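Local coordinates for protein BT_4661 (Bacteroides thetaiotaomicron, PDB 4AK2) that probably binds heparin and heparan sulphate at the bacterial cell surface, this chain being the ligand-binding domain of the longer SusE-like protein, at residues Q250-Y253 and D259-A262. Residues are numbered along the deposited sequence; the frame is centred on the assembly and turned at random.
Sequences QITY and DPQA. With IDS (2-O-sulfo-alpha-L-idopyranuronic acid), chain B; SGN (2-deoxy-6-O-sulfo-2-(sulfoamino)-alpha-D-glucopyranose), chain C.
Thr252 OG1 donates a 2.8 Å hydrogen bond to Pro260 O, joining the strand to the loop that follows it. The hydroxyl does not come in along a lone pair: it stands above the carbonyl plane, 67° out of it. Its first torsion sets OG1 between the backbone N and carbonyl carbon of Thr252, which turns it toward the loop. Beside this bond the Pro260 ring packs on the strand backbone, with Pro260 CB 3.4 Å from Tyr253 C and Pro260 CG 3.5 Å from Thr252 O. Just before the proline, Asp259 shapes the loop: its OD1 accepts from Gln261 N at 3.0 Å. The N-H comes to OD1 from above the carboxylate plane, and the bond closes an Asx turn, while OD1 also forms a salt bridge with Arg203. A valine at Thr252 would lack the hydroxyl and would probably leave Pro260 O without this donor, and Pro260 tied to the strand segment by van der Waals contact alone. Both segments also reach out to sulfates through amide nitrogens. Gln250 NE2 donates to O2S of the 2-O-sulfate of IDS at 2.9 Å, a nearly straight bond (163° at the hydrogen), and its OE1 accepts from Arg162. From the loop, Gln261 NE2 gives SGN O1S, on the N-sulfate, a bond of 2.8 Å at 159°; CG anti to the backbone N and an extended chain carry the amide there. Arg268 and Asp163 add bonds to IDS, and Arg161, Thr201 and Gln182 to SGN. Strand and following loop thus contribute one glutamine each to a glycan-binding site that takes hold of the 2-O- and N-sulfates of the bound sugars, consistent with a heparin-binding protein.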
ATOM      1  N   GLN A 250       5.607   5.021   7.729  1.00 11.93           N
ATOM      2  CA  GLN A 250       5.708   6.456   7.724  1.00 12.05           C
ATOM      3  C   GLN A 250       7.004   6.889   7.085  1.00 11.32           C
ATOM      4  O   GLN A 250       8.078   6.314   7.352  1.00 12.24           O
ATOM      5  CB  GLN A 250       5.617   7.013   9.173  1.00 13.84           C
ATOM      6  CG  GLN A 250       5.484   8.517   9.137  1.00 14.50           C
ATOM      7  CD  GLN A 250       5.671   9.119  10.524  1.00 14.53           C
ATOM      8  OE1 GLN A 250       6.805   9.421  10.897  1.00 15.12           O
ATOM      9  NE2 GLN A 250       4.570   9.223  11.310  1.00 16.60           N
ATOM     10  N   ILE A 251       6.873   7.945   6.274  1.00 12.10           N
ATOM     11  CA  ILE A 251       8.000   8.546   5.547  1.00 12.86           C
ATOM     12  C   ILE A 251       8.129  10.014   6.007  1.00 12.61           C
ATOM     13  O   ILE A 251       7.113  10.691   6.228  1.00 13.39           O
ATOM     14  CB  ILE A 251       7.769   8.453   4.010  1.00 12.98           C
ATOM     15  CG1 ILE A 251       7.732   6.990   3.579  1.00 12.69           C
ATOM     16  CG2 ILE A 251       8.851   9.196   3.237  1.00 17.06           C
ATOM     17  CD1 ILE A 251       7.184   6.790   2.150  1.00 14.68           C
ATOM     18  N   THR A 252       9.358  10.456   6.249  1.00 13.05           N
ATOM     19  CA  THR A 252       9.589  11.832   6.660  1.00 13.09           C
ATOM     20  C   THR A 252      10.334  12.581   5.573  1.00 12.82           C
ATOM     21  O   THR A 252      11.028  11.966   4.732  1.00 13.94           O
ATOM     22  CB  THR A 252      10.347  11.925   7.996  1.00 14.86           C
ATOM     23  OG1 THR A 252      11.615  11.283   7.885  1.00 15.01           O
ATOM     24  CG2 THR A 252       9.519  11.239   9.091  1.00 16.10           C
ATOM     25  N   TYR A 253      10.227  13.898   5.568  1.00 13.95           N
ATOM     26  CA  TYR A 253      10.933  14.686   4.542  1.00 14.41           C
ATOM     27  C   TYR A 253      11.569  15.899   5.179  1.00 14.81           C
ATOM     28  O   TYR A 253      11.229  16.294   6.301  1.00 16.26           O
ATOM     29  CB  TYR A 253      10.015  15.099   3.383  1.00 14.36           C
ATOM     30  CG  TYR A 253       8.841  15.967   3.784  1.00 13.79           C
ATOM     31  CD1 TYR A 253       8.996  17.355   3.933  1.00 15.69           C
ATOM     32  CD2 TYR A 253       7.562  15.423   3.910  1.00 14.97           C
ATOM     33  CE1 TYR A 253       7.923  18.163   4.274  1.00 15.43           C
ATOM     34  CE2 TYR A 253       6.479  16.222   4.266  1.00 14.92           C
ATOM     35  CZ  TYR A 253       6.659  17.589   4.401  1.00 14.82           C
ATOM     36  OH  TYR A 253       5.585  18.373   4.721  1.00 17.29           O
ATOM     37  N   ASP A 259      19.187  14.834   5.963  1.00 17.88           N
ATOM     38  CA  ASP A 259      18.541  13.593   6.400  1.00 16.11           C
ATOM     39  C   ASP A 259      17.309  13.963   7.240  1.00 15.61           C
ATOM     40  O   ASP A 259      17.430  14.683   8.230  1.00 17.89           O
ATOM     41  CB  ASP A 259      19.558  12.792   7.222  1.00 17.85           C
ATOM     42  CG  ASP A 259      19.019  11.495   7.767  1.00 15.34           C
ATOM     43  OD1 ASP A 259      17.788  11.275   7.798  1.00 16.64           O
ATOM     44  OD2 ASP A 259      19.860  10.697   8.226  1.00 18.43           O
ATOM     45  N   PRO A 260      16.122  13.464   6.863  1.00 15.08           N
ATOM     46  CA  PRO A 260      14.881  13.881   7.536  1.00 15.84           C
ATOM     47  C   PRO A 260      14.491  13.046   8.756  1.00 14.49           C
ATOM     48  O   PRO A 260      13.329  13.084   9.199  1.00 15.81           O
ATOM     49  CB  PRO A 260      13.843  13.715   6.411  1.00 16.24           C
ATOM     50  CG  PRO A 260      14.330  12.489   5.673  1.00 15.01           C
ATOM     51  CD  PRO A 260      15.850  12.655   5.664  1.00 15.35           C
ATOM     52  N   GLN A 261      15.467  12.333   9.326  1.00 14.35           N
ATOM     53  CA  GLN A 261      15.235  11.462  10.467  1.00 14.97           C
ATOM     54  C   GLN A 261      14.397  12.105  11.558  1.00 16.04           C
ATOM     55  O   GLN A 261      13.493  11.455  12.105  1.00 17.48           O
ATOM     56  CB  GLN A 261      16.573  10.998  11.057  1.00 17.79           C
ATOM     57  CG  GLN A 261      16.464   9.868  12.066  1.00 17.97           C
ATOM     58  CD  GLN A 261      17.823   9.434  12.603  1.00 25.52           C
ATOM     59  OE1 GLN A 261      18.785  10.230  12.681  1.00 29.95           O
ATOM     60  NE2 GLN A 261      17.922   8.146  12.952  1.00 26.12           N
ATOM     61  N   ALA A 262      14.726  13.356  11.880  1.00 18.10           N
ATOM     62  CA  ALA A 262      14.171  14.061  13.053  1.00 17.62           C
ATOM     63  C   ALA A 262      13.071  15.058  12.628  1.00 17.85           C
ATOM     64  O   ALA A 262      12.701  15.955  13.366  1.00 19.64           O
ATOM     65  CB  ALA A 262      15.276  14.722  13.905  1.00 19.71           C
TER
HETATM   66  C1  IDS B   4       3.753   9.266  17.691  1.00 17.87           C
HETATM   67  C2  IDS B   4       3.595   9.216  16.193  1.00 18.09           C
HETATM   68  C3  IDS B   4       2.865   7.954  15.663  1.00 17.47           C
HETATM   69  C4  IDS B   4       1.622   7.639  16.483  1.00 19.79           C
HETATM   70  C5  IDS B   4       2.042   7.596  17.958  1.00 19.18           C
HETATM   71  C6  IDS B   4       0.932   7.130  18.848  1.00 20.61           C
HETATM   72  O2  IDS B   4       2.977  10.444  15.779  1.00 19.29           O
HETATM   73  O3  IDS B   4       3.772   6.844  15.725  1.00 20.23           O
HETATM   74  O4  IDS B   4       0.667   8.677  16.232  1.00 20.99           O
HETATM   75  O5  IDS B   4       2.547   8.883  18.335  1.00 18.57           O
HETATM   76  O6A IDS B   4       0.457   5.998  18.609  1.00 24.10           O
HETATM   77  O6B IDS B   4       0.527   7.861  19.770  1.00 21.45           O
HETATM   78  S   IDS B   4       3.114  10.978  14.349  1.00 19.68           S
HETATM   79  O1S IDS B   4       2.893  12.423  14.499  1.00 24.21           O
HETATM   80  O2S IDS B   4       4.465  10.631  13.896  1.00 17.88           O
HETATM   81  O3S IDS B   4       2.058  10.304  13.537  1.00 21.35           O
HETATM   82  C1  SGN C   1      15.188   3.579  16.827  1.00 19.32           C
HETATM   83  C2  SGN C   1      14.194   4.571  16.216  1.00 17.91           C
HETATM   84  C3  SGN C   1      13.349   5.174  17.344  1.00 18.01           C
HETATM   85  C4  SGN C   1      12.716   4.082  18.188  1.00 17.96           C
HETATM   86  C5  SGN C   1      13.769   3.116  18.741  1.00 19.14           C
HETATM   87  C6  SGN C   1      13.083   1.911  19.395  1.00 21.59           C
HETATM   88  N2  SGN C   1      14.918   5.578  15.450  1.00 19.63           N
HETATM   89  O1  SGN C   1      16.178   4.264  17.588  1.00 22.45           O
HETATM   90  O3  SGN C   1      12.332   5.964  16.727  1.00 21.65           O
HETATM   91  O4  SGN C   1      12.144   4.674  19.367  1.00 17.90           O
HETATM   92  O5  SGN C   1      14.497   2.614  17.619  1.00 19.25           O
HETATM   93  O6  SGN C   1      14.054   1.041  19.946  1.00 28.25           O
HETATM   94  S1  SGN C   1      15.452   5.336  13.968  1.00 19.39           S
HETATM   95  O1S SGN C   1      15.626   6.632  13.351  1.00 20.90           O
HETATM   96  O2S SGN C   1      16.665   4.562  13.926  1.00 21.99           O
HETATM   97  O3S SGN C   1      14.327   4.530  13.238  1.00 19.43           O
HETATM   98  S2  SGN C   1      13.621  -0.325  20.510  1.00 44.10           S
HETATM   99  O4S SGN C   1      12.813  -0.111  21.709  1.00 51.65           O
HETATM  100  O5S SGN C   1      15.020  -1.088  20.909  1.00 68.35           O
HETATM  101  O6S SGN C   1      12.971  -1.076  19.426  1.00 41.79           O